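Local structure of glycosyl transferase (Staphylococcus aureus, 5TZJ) at residues E231-D236 and H241-L246; L297-H302 and R313-S318; R326-D331 and E342-G347. The protein belongs to glycosyl transferase family 2 and holds uridine-diphosphate-N-acetylglucosamine in a pocket of the present structure. All blocks are in the same frame, centred on the assembly; numbering follows the deposited sequence.

Contact 1. Residues E231-D236 and H241-L246; sequences EILNAD and HKDQIL
A helical hairpin in the TarS linker family region brings I232 and L233, at the C-terminal end of helix 218-233, against K242, I245 and L246 near the start of helix 239-256. The two backbones are nearest at L233 and K242, CA to CA 5.8 Å. I232 packs on the backbone of the second helix. Its chi1 of -69° sets CG2 anti to the backbone N, and this methyl rests on the facing main chain, with CG2 to K242 O at 3.3 Å and CG2 to L246 N at 3.8 Å. Those two polar atoms are already joined by the helical hydrogen bond from L246 N to K242 O, so the methyl covers a bond whose ends are satisfied. I245 CG2 meets the same I232 CG2 at 4.0 Å, and I232 CD1 reaches L246 CD1. L233 meets L246 at about a right angle; L233 CD1 and L246 CD2 are 3.5 Å apart, tighter than an ordinary van der Waals contact. L233 CD2 also passes beside D243 OD1, although the carboxylate's strong partner is R288, through a salt bridge. Beyond the hairpin, helix 177-188 covers I232 through M183 and L187.

K242 bends at chi2 and chi3 and passes its chain over the end of the first helix, its CG 3.6 Å from I232 O. The placement of its tip is doubtful, because CE lies too close to L233 O in the model, and the weak, long ion pair of NZ with E239 shares that doubt. Where the segment leaves the helix, A235 N still donates to I232 O. The chemistry is therefore mainly apolar: branched aliphatic side chains interlock over helical backbone whose own hydrogen bonds are already made.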
# COMPACT_ATOMS: atom_id res chain seq x y z
N GLU A 231 -12.75 5.29 -5.58
CA GLU A 231 -12.03 6.50 -5.22
C GLU A 231 -11.40 7.15 -6.44
O GLU A 231 -11.55 8.37 -6.65
CB GLU A 231 -10.95 6.17 -4.17
CG GLU A 231 -10.43 7.39 -3.50
CD GLU A 231 -11.50 8.01 -2.56
OE1 GLU A 231 -11.55 9.23 -2.49
OE2 GLU A 231 -12.29 7.28 -1.90
N ILE A 232 -10.69 6.37 -7.26
CA ILE A 232 -10.03 6.94 -8.44
C ILE A 232 -11.05 7.57 -9.38
O ILE A 232 -10.90 8.71 -9.83
CB ILE A 232 -9.19 5.87 -9.17
CG1 ILE A 232 -7.96 5.45 -8.33
CG2 ILE A 232 -8.80 6.33 -10.63
CD1 ILE A 232 -7.39 4.06 -8.70
N LEU A 233 -12.11 6.83 -9.69
CA LEU A 233 -13.08 7.29 -10.67
C LEU A 233 -13.87 8.49 -10.16
O LEU A 233 -14.43 9.25 -10.96
CB LEU A 233 -13.98 6.11 -11.06
CG LEU A 233 -13.22 5.16 -11.98
CD1 LEU A 233 -14.02 3.90 -12.21
CD2 LEU A 233 -13.01 5.83 -13.32
N ASN A 234 -13.85 8.73 -8.85
CA ASN A 234 -14.49 9.91 -8.32
C ASN A 234 -13.52 11.03 -8.03
O ASN A 234 -13.95 12.08 -7.57
CB ASN A 234 -15.26 9.60 -7.04
CG ASN A 234 -16.61 9.04 -7.33
OD1 ASN A 234 -17.55 9.79 -7.65
ND2 ASN A 234 -16.73 7.73 -7.24
N ALA A 235 -12.23 10.86 -8.29
CA ALA A 235 -11.33 11.98 -8.03
C ALA A 235 -11.67 13.19 -8.91
O ALA A 235 -12.27 13.08 -9.99
CB ALA A 235 -9.87 11.57 -8.26
N ASP A 236 -11.21 14.36 -8.47
CA ASP A 236 -11.42 15.61 -9.19
C ASP A 236 -10.30 15.81 -10.21
O ASP A 236 -9.40 16.64 -10.07
CB ASP A 236 -11.50 16.78 -8.22
CG ASP A 236 -11.88 18.09 -8.90
OD1 ASP A 236 -12.39 18.06 -10.05
OD2 ASP A 236 -11.68 19.16 -8.26
N HIS A 241 -7.37 10.95 -17.47
CA HIS A 241 -6.35 10.69 -16.46
C HIS A 241 -6.84 9.70 -15.40
O HIS A 241 -6.10 8.79 -14.98
CB HIS A 241 -5.92 12.01 -15.81
CG HIS A 241 -5.10 12.87 -16.70
ND1 HIS A 241 -4.53 14.05 -16.31
CD2 HIS A 241 -4.73 12.70 -17.99
CE1 HIS A 241 -3.86 14.59 -17.31
NE2 HIS A 241 -3.97 13.79 -18.35
N LYS A 242 -8.10 9.83 -14.98
CA LYS A 242 -8.65 8.88 -14.01
C LYS A 242 -8.61 7.46 -14.54
O LYS A 242 -8.22 6.52 -13.83
CB LYS A 242 -10.10 9.24 -13.66
CG LYS A 242 -10.29 10.51 -12.89
CD LYS A 242 -11.62 11.13 -13.34
CE LYS A 242 -12.62 10.94 -12.32
NZ LYS A 242 -13.94 11.55 -12.63
N ASP A 243 -9.04 7.28 -15.81
CA ASP A 243 -9.00 5.95 -16.42
C ASP A 243 -7.58 5.44 -16.45
O ASP A 243 -7.33 4.26 -16.16
CB ASP A 243 -9.53 5.99 -17.87
CG ASP A 243 -11.07 5.96 -17.96
OD1 ASP A 243 -11.76 5.99 -16.90
OD2 ASP A 243 -11.58 5.88 -19.12
N GLN A 244 -6.64 6.32 -16.77
CA GLN A 244 -5.24 5.92 -16.88
C GLN A 244 -4.68 5.54 -15.52
O GLN A 244 -3.92 4.57 -15.42
CB GLN A 244 -4.41 7.04 -17.50
CG GLN A 244 -3.92 6.70 -18.89
CD GLN A 244 -3.06 5.41 -18.91
OE1 GLN A 244 -2.41 5.05 -17.92
NE2 GLN A 244 -3.08 4.72 -20.04
N ILE A 245 -5.05 6.28 -14.46
CA ILE A 245 -4.62 5.88 -13.11
C ILE A 245 -5.23 4.53 -12.70
O ILE A 245 -4.55 3.65 -12.16
CB ILE A 245 -4.94 7.00 -12.11
CG1 ILE A 245 -4.04 8.20 -12.39
CG2 ILE A 245 -4.85 6.51 -10.60
CD1 ILE A 245 -4.68 9.50 -11.86
N LEU A 246 -6.52 4.36 -12.92
CA LEU A 246 -7.13 3.05 -12.64
C LEU A 246 -6.43 1.92 -13.39
O LEU A 246 -6.11 0.88 -12.80
CB LEU A 246 -8.59 3.08 -12.99
CG LEU A 246 -9.48 1.92 -12.56
CD1 LEU A 246 -9.26 1.49 -11.06
CD2 LEU A 246 -10.97 2.37 -12.72

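Contact 2. Residues L297-H302 and R313-S318; sequences LRPLLH and RTVEES
V315 is the first residue of the second segment to meet the other helix, and it divides its two methyls between neighbours in sequence, P299 and L300. With chi1 at 167°, CG1 stands anti to the backbone N and CG2 beside it, which spreads the fork across the facing helix. V315 CG1 presses on L300 CD2 at 3.3 Å, shorter than carbon atoms usually approach, and the same CG1 is 4.1 Å from L300 CG. The second methyl, V315 CG2, meets P299 CB, also at 4.1 Å. The valine is thus a small wedge against a surface made of one proline ring and one leucine branch, in a contact where every touching residue is buried.

E316 follows, and it adds its aliphatic part rather than its charge. Its CG lies 4.0 Å from L300 CD2, so that one leucine methyl touches both V315 CG1 and E316 CG. The glutamate chain then bends at chi2 (-144°), and its carboxylate is held elsewhere: OE1 is hydrogen-bonded to S263 OG and OE2 to G261 N. These two bonds give a buried acid a polar anchor in the region of helix 262-265, while its methylene packs in the hairpin. Further along, S318 N donates to T314 O and continues the regular helix.

The short helical segments run nearly antiparallel, at 158°, with axes 9.8 Å apart at closest approach. Around them, Y312 and Y319 of helix 309-321 extend the packing against L300 and P299 respectively, and F254 of helix 239-256 also touches L300. H302 meets F345 of strand 344-348 edge-to-face, so helix 298-305 packs on helix 309-321 and, by an adjacent face, on F345 of the small terminal sheet.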
# COMPACT_ATOMS: atom_id res chain seq x y z
N LEU A 297 -3.62 -8.79 -19.38
CA LEU A 297 -4.63 -8.77 -18.32
C LEU A 297 -6.04 -8.67 -18.85
O LEU A 297 -6.98 -8.92 -18.08
CB LEU A 297 -4.41 -7.57 -17.36
CG LEU A 297 -3.02 -7.70 -16.74
CD1 LEU A 297 -2.63 -6.48 -15.77
CD2 LEU A 297 -2.81 -9.09 -16.02
N ARG A 298 -6.21 -8.29 -20.14
CA ARG A 298 -7.53 -8.02 -20.69
C ARG A 298 -8.45 -9.24 -20.61
O ARG A 298 -9.63 -9.06 -20.23
CB ARG A 298 -7.43 -7.49 -22.14
CG ARG A 298 -6.50 -6.28 -22.18
CD ARG A 298 -6.70 -5.28 -23.41
NE ARG A 298 -5.60 -4.30 -23.27
CZ ARG A 298 -4.70 -4.04 -24.24
NH1 ARG A 298 -4.80 -4.61 -25.42
NH2 ARG A 298 -3.70 -3.20 -24.00
N PRO A 299 -7.99 -10.46 -20.89
CA PRO A 299 -8.92 -11.62 -20.70
C PRO A 299 -9.21 -11.89 -19.22
O PRO A 299 -10.27 -12.43 -18.90
CB PRO A 299 -8.18 -12.79 -21.34
CG PRO A 299 -6.73 -12.39 -21.34
CD PRO A 299 -6.69 -10.89 -21.46
N LEU A 300 -8.28 -11.57 -18.31
CA LEU A 300 -8.60 -11.81 -16.90
C LEU A 300 -9.68 -10.83 -16.44
O LEU A 300 -10.61 -11.22 -15.72
CB LEU A 300 -7.35 -11.65 -16.03
CG LEU A 300 -6.26 -12.67 -16.38
CD1 LEU A 300 -5.02 -12.43 -15.57
CD2 LEU A 300 -6.79 -14.12 -16.18
N LEU A 301 -9.56 -9.56 -16.85
CA LEU A 301 -10.62 -8.58 -16.55
C LEU A 301 -11.94 -9.03 -17.14
O LEU A 301 -12.99 -8.93 -16.49
CB LEU A 301 -10.24 -7.20 -17.08
CG LEU A 301 -8.98 -6.59 -16.46
CD1 LEU A 301 -8.60 -5.33 -17.17
CD2 LEU A 301 -9.23 -6.28 -14.99
N HIS A 302 -11.92 -9.50 -18.40
CA HIS A 302 -13.13 -10.01 -19.05
C HIS A 302 -13.82 -11.08 -18.21
O HIS A 302 -15.00 -10.96 -17.87
CB HIS A 302 -12.78 -10.58 -20.43
CG HIS A 302 -13.97 -11.07 -21.19
ND1 HIS A 302 -14.78 -10.23 -21.93
CD2 HIS A 302 -14.49 -12.32 -21.31
CE1 HIS A 302 -15.74 -10.95 -22.50
NE2 HIS A 302 -15.59 -12.22 -22.13
N ARG A 313 -9.72 -19.49 -15.06
CA ARG A 313 -8.70 -20.49 -14.75
C ARG A 313 -8.02 -21.03 -16.01
O ARG A 313 -6.81 -21.28 -16.00
CB ARG A 313 -9.31 -21.64 -13.96
CG ARG A 313 -8.31 -22.70 -13.51
CD ARG A 313 -9.03 -23.92 -12.93
NE ARG A 313 -9.91 -23.57 -11.86
CZ ARG A 313 -11.23 -23.75 -11.86
NH1 ARG A 313 -11.85 -24.33 -12.89
NH2 ARG A 313 -11.93 -23.39 -10.79
N THR A 314 -8.80 -21.28 -17.08
CA THR A 314 -8.19 -21.64 -18.35
C THR A 314 -7.18 -20.60 -18.81
O THR A 314 -6.08 -20.94 -19.26
CB THR A 314 -9.30 -21.87 -19.41
OG1 THR A 314 -10.04 -23.06 -19.08
CG2 THR A 314 -8.69 -22.04 -20.86
N VAL A 315 -7.50 -19.32 -18.69
CA VAL A 315 -6.52 -18.29 -19.06
C VAL A 315 -5.23 -18.45 -18.24
O VAL A 315 -4.13 -18.49 -18.81
CB VAL A 315 -7.12 -16.89 -18.89
CG1 VAL A 315 -6.04 -15.82 -18.96
CG2 VAL A 315 -8.24 -16.64 -19.95
N GLU A 316 -5.35 -18.55 -16.91
CA GLU A 316 -4.16 -18.60 -16.07
C GLU A 316 -3.34 -19.86 -16.34
O GLU A 316 -2.10 -19.80 -16.33
CB GLU A 316 -4.53 -18.54 -14.58
CG GLU A 316 -5.16 -17.15 -14.17
CD GLU A 316 -4.78 -16.69 -12.78
OE1 GLU A 316 -5.28 -17.29 -11.78
OE2 GLU A 316 -3.94 -15.74 -12.67
N GLU A 317 -4.02 -21.02 -16.55
CA GLU A 317 -3.28 -22.23 -16.81
C GLU A 317 -2.64 -22.17 -18.19
O GLU A 317 -1.53 -22.66 -18.38
CB GLU A 317 -4.21 -23.45 -16.70
CG GLU A 317 -4.73 -23.66 -15.23
CD GLU A 317 -5.70 -24.80 -15.09
OE1 GLU A 317 -6.22 -25.28 -16.12
OE2 GLU A 317 -5.96 -25.21 -13.93
N SER A 318 -3.32 -21.54 -19.14
CA SER A 318 -2.76 -21.37 -20.49
C SER A 318 -1.48 -20.57 -20.45
O SER A 318 -0.46 -20.98 -21.01
CB SER A 318 -3.79 -20.70 -21.39
OG SER A 318 -4.83 -21.64 -21.64

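Contact 3. Residues R326-D331 and E342-G347; sequences RFDIVD and EPYFEG
D328 OD2 accepts a hydrogen bond from a water at 2.6 Å, and the same water's oxygen lies 2.9 Å from Y344 OH in a second hydrogen bond. Through these two bonds the water bridges a carboxylate and a phenol that do not bond directly. It sits at the edge of the Y344 ring, in the ring plane. The other carboxylate oxygen, D328 OD1, stands obliquely to the ring, 4.3 Å from Y344 CE2. Y344 OH also comes within 3.7 Å of R326 CB; beyond that carbon the arginine chain bends at chi2 (-127°) and takes its guanidinium away from the tyrosine.

R326 and D328, two residues apart, present their side chains on one face of a three-stranded antiparallel meander. Strand 333-337 lies in the middle, with 326-330 and 344-348 as the outer strands, so the tyrosine has to reach across a whole strand. With its CG anti to the carbonyl carbon (chi1 -82°), the phenol extends over the middle strand and brings OH to R326 CB and the water. Backbone hydrogen bonds tie R326 to Q337, D328 to N335 and F345 to I336, each outer strand being joined to the middle one. F345, next in sequence to Y344, projects from the other face, toward helix 298-305.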
# COMPACT_ATOMS: atom_id res chain seq x y z
N ARG A 326 -6.43 -21.59 -29.43
CA ARG A 326 -5.91 -21.14 -30.73
C ARG A 326 -5.15 -19.85 -30.53
O ARG A 326 -5.45 -19.08 -29.61
CB ARG A 326 -7.01 -20.85 -31.76
CG ARG A 326 -7.95 -21.99 -32.00
CD ARG A 326 -8.05 -22.31 -33.45
NE ARG A 326 -9.08 -23.32 -33.72
CZ ARG A 326 -8.95 -24.62 -33.45
NH1 ARG A 326 -7.85 -25.08 -32.86
NH2 ARG A 326 -9.94 -25.46 -33.75
N PHE A 327 -4.17 -19.61 -31.39
CA PHE A 327 -3.58 -18.28 -31.35
C PHE A 327 -2.86 -18.01 -32.66
O PHE A 327 -2.43 -18.92 -33.37
CB PHE A 327 -2.60 -18.11 -30.18
CG PHE A 327 -1.33 -18.96 -30.30
CD1 PHE A 327 -1.38 -20.33 -30.11
CD2 PHE A 327 -0.12 -18.38 -30.61
CE1 PHE A 327 -0.26 -21.10 -30.17
CE2 PHE A 327 1.03 -19.17 -30.71
CZ PHE A 327 0.96 -20.53 -30.51
N ASP A 328 -2.78 -16.72 -32.95
CA ASP A 328 -2.02 -16.13 -34.03
C ASP A 328 -0.82 -15.41 -33.43
O ASP A 328 -0.86 -14.94 -32.28
CB ASP A 328 -2.88 -15.11 -34.79
CG ASP A 328 -4.09 -15.73 -35.46
OD1 ASP A 328 -5.08 -15.00 -35.67
OD2 ASP A 328 -4.07 -16.95 -35.75
N ILE A 329 0.24 -15.28 -34.22
CA ILE A 329 1.35 -14.40 -33.87
C ILE A 329 1.31 -13.22 -34.84
O ILE A 329 1.45 -13.39 -36.06
CB ILE A 329 2.70 -15.12 -33.93
CG1 ILE A 329 2.67 -16.39 -33.04
CG2 ILE A 329 3.84 -14.18 -33.46
CD1 ILE A 329 3.91 -17.32 -33.26
N VAL A 330 1.07 -12.03 -34.30
CA VAL A 330 1.01 -10.80 -35.09
C VAL A 330 1.93 -9.78 -34.44
O VAL A 330 1.80 -9.49 -33.24
CB VAL A 330 -0.42 -10.24 -35.19
CG1 VAL A 330 -0.41 -8.84 -35.85
CG2 VAL A 330 -1.33 -11.18 -35.92
N ASP A 331 2.80 -9.18 -35.26
CA ASP A 331 3.74 -8.19 -34.79
C ASP A 331 4.48 -8.67 -33.54
O ASP A 331 4.62 -7.93 -32.56
CB ASP A 331 3.00 -6.88 -34.53
CG ASP A 331 3.93 -5.75 -34.25
OD1 ASP A 331 5.11 -5.85 -34.68
OD2 ASP A 331 3.49 -4.76 -33.59
N GLU A 342 -15.01 -18.50 -27.75
CA GLU A 342 -14.75 -17.33 -26.93
C GLU A 342 -14.05 -16.26 -27.75
O GLU A 342 -13.54 -16.55 -28.83
CB GLU A 342 -13.86 -17.73 -25.74
CG GLU A 342 -14.61 -18.54 -24.71
CD GLU A 342 -15.72 -17.73 -24.08
OE1 GLU A 342 -16.89 -18.19 -24.13
OE2 GLU A 342 -15.44 -16.65 -23.54
N PRO A 343 -14.02 -15.01 -27.28
CA PRO A 343 -13.35 -13.94 -28.04
C PRO A 343 -11.85 -14.20 -28.18
O PRO A 343 -11.23 -14.84 -27.32
CB PRO A 343 -13.60 -12.68 -27.20
CG PRO A 343 -14.66 -13.04 -26.18
CD PRO A 343 -14.62 -14.53 -26.02
N TYR A 344 -11.25 -13.64 -29.25
CA TYR A 344 -9.80 -13.50 -29.30
C TYR A 344 -9.40 -12.24 -28.56
O TYR A 344 -10.06 -11.20 -28.66
CB TYR A 344 -9.28 -13.41 -30.75
CG TYR A 344 -9.11 -14.67 -31.48
CD1 TYR A 344 -10.21 -15.37 -31.99
CD2 TYR A 344 -7.83 -15.15 -31.77
CE1 TYR A 344 -10.03 -16.54 -32.74
CE2 TYR A 344 -7.66 -16.29 -32.50
CZ TYR A 344 -8.76 -16.99 -32.99
OH TYR A 344 -8.53 -18.12 -33.74
N PHE A 345 -8.31 -12.32 -27.80
CA PHE A 345 -7.71 -11.17 -27.14
C PHE A 345 -6.35 -10.87 -27.76
O PHE A 345 -5.48 -11.74 -27.77
CB PHE A 345 -7.52 -11.44 -25.63
CG PHE A 345 -8.80 -11.67 -24.94
CD1 PHE A 345 -9.49 -10.58 -24.40
CD2 PHE A 345 -9.38 -12.94 -24.91
CE1 PHE A 345 -10.71 -10.76 -23.76
CE2 PHE A 345 -10.64 -13.12 -24.27
CZ PHE A 345 -11.28 -12.04 -23.69
N GLU A 346 -6.14 -9.62 -28.18
CA GLU A 346 -5.03 -9.27 -29.06
C GLU A 346 -3.88 -8.62 -28.30
O GLU A 346 -4.08 -8.03 -27.22
CB GLU A 346 -5.50 -8.30 -30.15
CG GLU A 346 -6.68 -8.82 -30.94
CD GLU A 346 -6.74 -8.25 -32.37
OE1 GLU A 346 -6.26 -7.11 -32.61
OE2 GLU A 346 -7.25 -8.98 -33.23
N GLY A 347 -2.66 -8.74 -28.87
CA GLY A 347 -1.51 -7.94 -28.43
C GLY A 347 -0.78 -8.48 -27.21
O GLY A 347 -0.05 -7.75 -26.52
O HOH W 1 -5.85 -18.54 -34.66

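The two helical contacts are apolar, whereas the surface one is watered. Contacts 1 and 2 both join consecutive helices of the TarS linker family region, and both rest on aliphatic packing without a clear hydrogen bond across; contact 2 is wholly buried, contact 1 only partly. Helix 239-256 serves both, carrying one segment of contact 1 and lending F254 to contact 2, although their centres are 24 Å apart. Contact 3 is a surface contact, about 34 Å from the chain's centre to its own, and its polar link across is a water bridge. It nevertheless touches contact 2: P299 CA is 3.7 Å from F345 CE1, so the sheet's other face adjoins the helical hairpin.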